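Local coordinates for protein rubber oxygenase (Streptomyces sp., PDB 5O1M) that cleaves the double bonds of poly(cis-1,4-isoprene) in natural and synthetic rubber with molecular oxygen, using a non-covalently bound b-type heme, at residues A285-P290 with E348-K353; A281-G286 with L356-E361. All coordinates share one frame; numbering follows the deposited sequence.

In the fold
Both contacts press the connection between helix 267-282 and helix 289-300 against one helix, 342-360, and they share Ala285 and Gly286, with centres about 8 Å apart. Contact 1 is the more fully buried: backbone carbonyls, alanine methyls and Leu287 pack closely there, and on its outer flank a salt-bridge network runs along helix 342-360 itself. Contact 2, further along that helix, is only partly buried and is made of apolar side chains and backbone. The two meet directly where Lys353 CD packs against Asp284 O, at 3.9 Å. Both lie away from the heme pocket of this largely helical protein, though in contact 2 the side chain of Phe358 is about 12 Å from the heme.

Contact 1: residues A285-P290 with E348-K353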
loop_
_atom_site.group_PDB
_atom_site.type_symbol
_atom_site.label_atom_id
_atom_site.label_comp_id
_atom_site.label_asym_id
_atom_site.label_seq_id
_atom_site.Cartn_x
_atom_site.Cartn_y
_atom_site.Cartn_z
ATOM N N ALA A 285 13.705 -17.751 -1.613
ATOM C CA ALA A 285 12.329 -18.179 -1.572
ATOM C C ALA A 285 11.969 -19.254 -2.623
ATOM O O ALA A 285 10.912 -19.885 -2.512
ATOM C CB ALA A 285 11.394 -16.966 -1.688
ATOM N N GLY A 286 12.822 -19.451 -3.628
ATOM C CA GLY A 286 12.538 -20.323 -4.764
ATOM C C GLY A 286 11.598 -19.647 -5.746
ATOM O O GLY A 286 11.006 -20.301 -6.575
ATOM N N LEU A 287 11.471 -18.334 -5.644
ATOM C CA LEU A 287 10.520 -17.595 -6.490
ATOM C C LEU A 287 11.328 -17.061 -7.637
ATOM O O LEU A 287 11.819 -15.949 -7.577
ATOM C CB LEU A 287 9.783 -16.489 -5.702
ATOM C CG LEU A 287 8.367 -15.988 -6.097
ATOM C CD1 LEU A 287 7.379 -17.099 -6.484
ATOM C CD2 LEU A 287 7.795 -15.185 -4.973
ATOM N N THR A 288 11.442 -17.864 -8.688
ATOM C CA THR A 288 12.163 -17.493 -9.913
ATOM C C THR A 288 11.395 -16.494 -10.768
ATOM O O THR A 288 10.224 -16.361 -10.662
ATOM C CB THR A 288 12.334 -18.740 -10.781
ATOM O OG1 THR A 288 11.005 -19.199 -11.149
ATOM C CG2 THR A 288 13.061 -19.841 -10.069
ATOM N N ARG A 289 12.069 -15.849 -11.693
ATOM C CA ARG A 289 11.471 -14.883 -12.607
ATOM C C ARG A 289 10.278 -15.430 -13.405
ATOM O O ARG A 289 9.237 -14.787 -13.406
ATOM C CB ARG A 289 12.567 -14.287 -13.555
ATOM C CG ARG A 289 13.566 -13.423 -12.792
ATOM C CD ARG A 289 14.621 -12.768 -13.658
ATOM N NE ARG A 289 14.287 -11.366 -14.006
ATOM C CZ ARG A 289 14.734 -10.263 -13.394
ATOM N NH1 ARG A 289 15.561 -10.319 -12.359
ATOM N NH2 ARG A 289 14.346 -9.077 -13.846
ATOM N N PRO A 290 10.404 -16.620 -14.060
ATOM C CA PRO A 290 9.217 -17.304 -14.670
ATOM C C PRO A 290 7.997 -17.457 -13.733
ATOM O O PRO A 290 6.923 -17.112 -14.165
ATOM C CB PRO A 290 9.745 -18.707 -15.052
ATOM C CG PRO A 290 11.188 -18.596 -15.111
ATOM C CD PRO A 290 11.629 -17.423 -14.247
ATOM N N GLU A 348 3.083 -22.470 -4.482
ATOM C CA GLU A 348 2.576 -22.164 -3.153
ATOM C C GLU A 348 3.706 -22.086 -2.120
ATOM O O GLU A 348 3.718 -21.172 -1.347
ATOM C CB GLU A 348 1.541 -23.171 -2.698
ATOM C CG GLU A 348 0.914 -22.863 -1.361
ATOM C CD GLU A 348 0.107 -24.027 -0.769
ATOM O OE1 GLU A 348 0.552 -25.216 -0.749
ATOM O OE2 GLU A 348 -0.982 -23.708 -0.240
ATOM N N GLU A 349 4.638 -23.003 -2.115
ATOM C CA GLU A 349 5.780 -22.913 -1.169
ATOM C C GLU A 349 6.647 -21.661 -1.428
ATOM O O GLU A 349 7.039 -20.983 -0.468
ATOM C CB GLU A 349 6.611 -24.166 -1.222
ATOM C CG GLU A 349 7.865 -24.183 -0.354
ATOM C CD GLU A 349 7.572 -24.012 1.171
ATOM O OE1 GLU A 349 6.419 -23.743 1.600
ATOM O OE2 GLU A 349 8.531 -24.226 1.944
ATOM N N ALA A 350 6.886 -21.331 -2.721
ATOM C CA ALA A 350 7.658 -20.151 -3.064
ATOM C C ALA A 350 6.934 -18.870 -2.592
ATOM O O ALA A 350 7.557 -17.982 -1.963
ATOM C CB ALA A 350 8.006 -20.103 -4.555
ATOM N N LEU A 351 5.628 -18.794 -2.794
ATOM C CA LEU A 351 4.860 -17.700 -2.221
ATOM C C LEU A 351 4.950 -17.603 -0.683
ATOM O O LEU A 351 4.991 -16.517 -0.156
ATOM C CB LEU A 351 3.388 -17.649 -2.675
ATOM C CG LEU A 351 3.246 -17.481 -4.204
ATOM C CD1 LEU A 351 1.850 -17.836 -4.669
ATOM C CD2 LEU A 351 3.668 -16.088 -4.672
ATOM N N ARG A 352 4.872 -18.704 0.026
ATOM C CA ARG A 352 4.908 -18.682 1.470
ATOM C C ARG A 352 6.221 -18.219 1.912
ATOM O O ARG A 352 6.257 -17.387 2.799
ATOM C CB ARG A 352 4.730 -20.058 2.036
ATOM C CG ARG A 352 4.568 -20.139 3.573
ATOM C CD ARG A 352 4.667 -21.551 3.956
ATOM N NE ARG A 352 5.997 -22.137 3.729
ATOM C CZ ARG A 352 7.066 -22.075 4.547
ATOM N NH1 ARG A 352 8.189 -22.683 4.294
ATOM N NH2 ARG A 352 7.001 -21.422 5.617
ATOM N N LYS A 353 7.330 -18.716 1.332
ATOM C CA LYS A 353 8.629 -18.195 1.705
ATOM C C LYS A 353 8.783 -16.721 1.393
ATOM O O LYS A 353 9.399 -16.013 2.142
ATOM C CB LYS A 353 9.740 -19.000 1.040
ATOM C CG LYS A 353 9.948 -20.384 1.649
ATOM C CD LYS A 353 11.127 -21.021 0.906
ATOM C CE LYS A 353 11.690 -22.241 1.541
ATOM N NZ LYS A 353 10.984 -23.490 1.104
#
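Ala350 is where the chain at 285-290 comes closest to the helix. Ala285 O lies 3.3 Å from Ala350 CA in a CA-H...O contact with 151° at the hydrogen, and Gly286 O approaches Ala350 CB to 3.6 Å. Leu287 meets the same methyl from a direction roughly at right angles to that of Gly286 O: with CG anti to the backbone N (chi1 -153°), it lays CD1 against Ala350 CB at 3.6 Å, while CD2 reaches the CD2 branch of Leu351 more loosely at 4.2 Å. Val280 and Phe354 also touch Leu287, so this end is well buried.

The outer end is different. Lys353 sets its CB 3.8 Å from Ala285 CB and runs its CD past Ala285 O, then bends at chi4 (87°) to carry NZ off to Glu349 OE2, 2.7 Å away on the anti side of the carboxylate. Arg352 grips the same carboxylate side-on through NE and NH1 from the syn side, leaving OE2 with two donors on one face of its plane. An alanine in place of Lys353 would probably keep the contact with Ala285 CB but strip the cover from Ala285 O and leave Glu349 with Arg352 as its remaining partner in this network. What results is an i to i+3 and i to i+4 salt-bridge network on the surface of helix 342-360, beside a helix-helix connection that packs on that helix in an all-helical fold.

Contact 2: residues A281-G286 with L356-E361; sequences AELDAG and LLFLSE
Leu357 reaches from helix 342-360 to the inverse gamma turn centred on Asp284, just after helix 267-282 ends. The contact thus packs an interhelical turn against the last turns of another helix in this all-helical fold. Starting at the base of the leucine, CB lies 4.3 Å from Leu283 CD2. CG stands anti to the carbonyl carbon (chi1 -65°), which directs the tip to the turn: CD1 rests on the backbone, 3.7 Å from Asp284 C and 3.8 Å from Asp284 O, and also meets the methyl of Ala285, at 4.1 Å from its CB. One branch therefore covers the peptide that joins Asp284 to Ala285, while the carboxylate of Asp284 turns off from the helix.

Next to it, Leu283 and Phe358 cross at about a right angle. Phe354, one helical turn earlier, touches Leu283 too, and its ring meets that of Phe358 with the planes about 25° apart. Around Leu357 and Phe358 the helix widens into a pi-type turn, closed by the bond from Glu361 N to Leu356 O. At the buried end, the CD1 branch of Leu283 approaches the phenylalanine ring obliquely, sitting 4.0 Å from Phe358 CD1 and 4.1 Å from Phe358 CB.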
loop_
_atom_site.group_PDB
_atom_site.type_symbol
_atom_site.label_atom_id
_atom_site.label_comp_id
_atom_site.label_asym_id
_atom_site.label_seq_id
_atom_site.Cartn_x
_atom_site.Cartn_y
_atom_site.Cartn_z
ATOM N N ALA A 281 13.580 -12.208 -6.834
ATOM C CA ALA A 281 14.280 -13.384 -7.364
ATOM C C ALA A 281 15.547 -13.740 -6.567
ATOM O O ALA A 281 15.940 -14.899 -6.528
ATOM C CB ALA A 281 14.617 -13.211 -8.845
ATOM N N GLU A 282 16.143 -12.728 -5.918
ATOM C CA GLU A 282 17.319 -12.885 -5.058
ATOM C C GLU A 282 16.999 -13.353 -3.614
ATOM O O GLU A 282 17.889 -13.831 -2.923
ATOM C CB GLU A 282 18.113 -11.562 -5.067
ATOM C CG GLU A 282 19.116 -11.299 -3.921
ATOM C CD GLU A 282 19.798 -9.893 -4.039
ATOM O OE1 GLU A 282 19.048 -8.870 -4.219
ATOM O OE2 GLU A 282 21.064 -9.805 -3.941
ATOM N N LEU A 283 15.754 -13.222 -3.151
ATOM C CA LEU A 283 15.358 -13.792 -1.854
ATOM C C LEU A 283 15.586 -15.267 -1.848
ATOM O O LEU A 283 15.481 -15.860 -2.894
ATOM C CB LEU A 283 13.857 -13.571 -1.604
ATOM C CG LEU A 283 13.526 -12.097 -1.393
ATOM C CD1 LEU A 283 12.012 -11.961 -1.527
ATOM C CD2 LEU A 283 14.082 -11.550 -0.058
ATOM N N ASP A 284 15.802 -15.898 -0.707
ATOM C CA ASP A 284 15.972 -17.373 -0.724
ATOM C C ASP A 284 14.608 -18.167 -0.734
ATOM O O ASP A 284 14.372 -19.121 0.046
ATOM C CB ASP A 284 16.946 -17.831 0.416
ATOM C CG ASP A 284 18.414 -18.194 -0.084
ATOM O OD1 ASP A 284 18.608 -18.880 -1.143
ATOM O OD2 ASP A 284 19.383 -17.809 0.635
ATOM N N ALA A 285 13.705 -17.751 -1.613
ATOM C CA ALA A 285 12.329 -18.179 -1.572
ATOM C C ALA A 285 11.969 -19.254 -2.623
ATOM O O ALA A 285 10.912 -19.885 -2.512
ATOM C CB ALA A 285 11.394 -16.966 -1.688
ATOM N N GLY A 286 12.822 -19.451 -3.628
ATOM C CA GLY A 286 12.538 -20.323 -4.764
ATOM C C GLY A 286 11.598 -19.647 -5.746
ATOM O O GLY A 286 11.006 -20.301 -6.575
ATOM N N LEU A 356 6.926 -14.723 4.193
ATOM C CA LEU A 356 7.875 -14.869 5.279
ATOM C C LEU A 356 9.133 -13.945 5.158
ATOM O O LEU A 356 9.369 -13.153 6.051
ATOM C CB LEU A 356 8.310 -16.355 5.424
ATOM C CG LEU A 356 9.019 -16.696 6.735
ATOM C CD1 LEU A 356 8.040 -16.439 7.896
ATOM C CD2 LEU A 356 9.597 -18.109 6.802
ATOM N N LEU A 357 9.889 -14.038 4.064
ATOM C CA LEU A 357 11.175 -13.320 3.928
ATOM C C LEU A 357 11.074 -11.836 3.579
ATOM O O LEU A 357 11.937 -11.064 3.923
ATOM C CB LEU A 357 12.091 -14.029 2.855
ATOM C CG LEU A 357 12.552 -15.459 3.226
ATOM C CD1 LEU A 357 13.050 -16.186 1.992
ATOM C CD2 LEU A 357 13.637 -15.452 4.306
ATOM N N PHE A 358 10.074 -11.447 2.837
ATOM C CA PHE A 358 9.941 -10.108 2.356
ATOM C C PHE A 358 9.068 -9.279 3.233
ATOM O O PHE A 358 9.296 -8.087 3.315
ATOM C CB PHE A 358 9.331 -10.125 0.958
ATOM C CG PHE A 358 9.515 -8.855 0.176
ATOM C CD1 PHE A 358 10.792 -8.374 -0.107
ATOM C CD2 PHE A 358 8.411 -8.182 -0.346
ATOM C CE1 PHE A 358 10.964 -7.247 -0.885
ATOM C CE2 PHE A 358 8.576 -7.041 -1.136
ATOM C CZ PHE A 358 9.857 -6.596 -1.411
ATOM N N LEU A 359 8.071 -9.873 3.880
ATOM C CA LEU A 359 7.145 -9.114 4.718
ATOM C C LEU A 359 7.234 -9.524 6.140
ATOM O O LEU A 359 7.562 -8.700 6.971
ATOM C CB LEU A 359 5.670 -9.246 4.222
ATOM C CG LEU A 359 5.439 -8.963 2.748
ATOM C CD1 LEU A 359 3.992 -9.232 2.294
ATOM C CD2 LEU A 359 5.952 -7.548 2.432
ATOM N N SER A 360 6.917 -10.773 6.447
ATOM C CA SER A 360 6.635 -11.212 7.864
ATOM C C SER A 360 7.855 -10.946 8.693
ATOM O O SER A 360 7.782 -10.199 9.612
ATOM C CB SER A 360 6.287 -12.717 8.003
ATOM O OG SER A 360 5.027 -13.104 7.420
ATOM N N GLU A 361 8.996 -11.547 8.327
ATOM C CA GLU A 361 10.234 -11.373 9.083
ATOM C C GLU A 361 11.150 -10.506 8.267
ATOM O O GLU A 361 12.354 -10.562 8.402
ATOM C CB GLU A 361 10.883 -12.723 9.452
ATOM C CG GLU A 361 11.460 -13.593 8.340
ATOM C CD GLU A 361 12.081 -14.908 8.843
ATOM O OE1 GLU A 361 12.941 -15.503 8.101
ATOM O OE2 GLU A 361 11.705 -15.362 9.966
#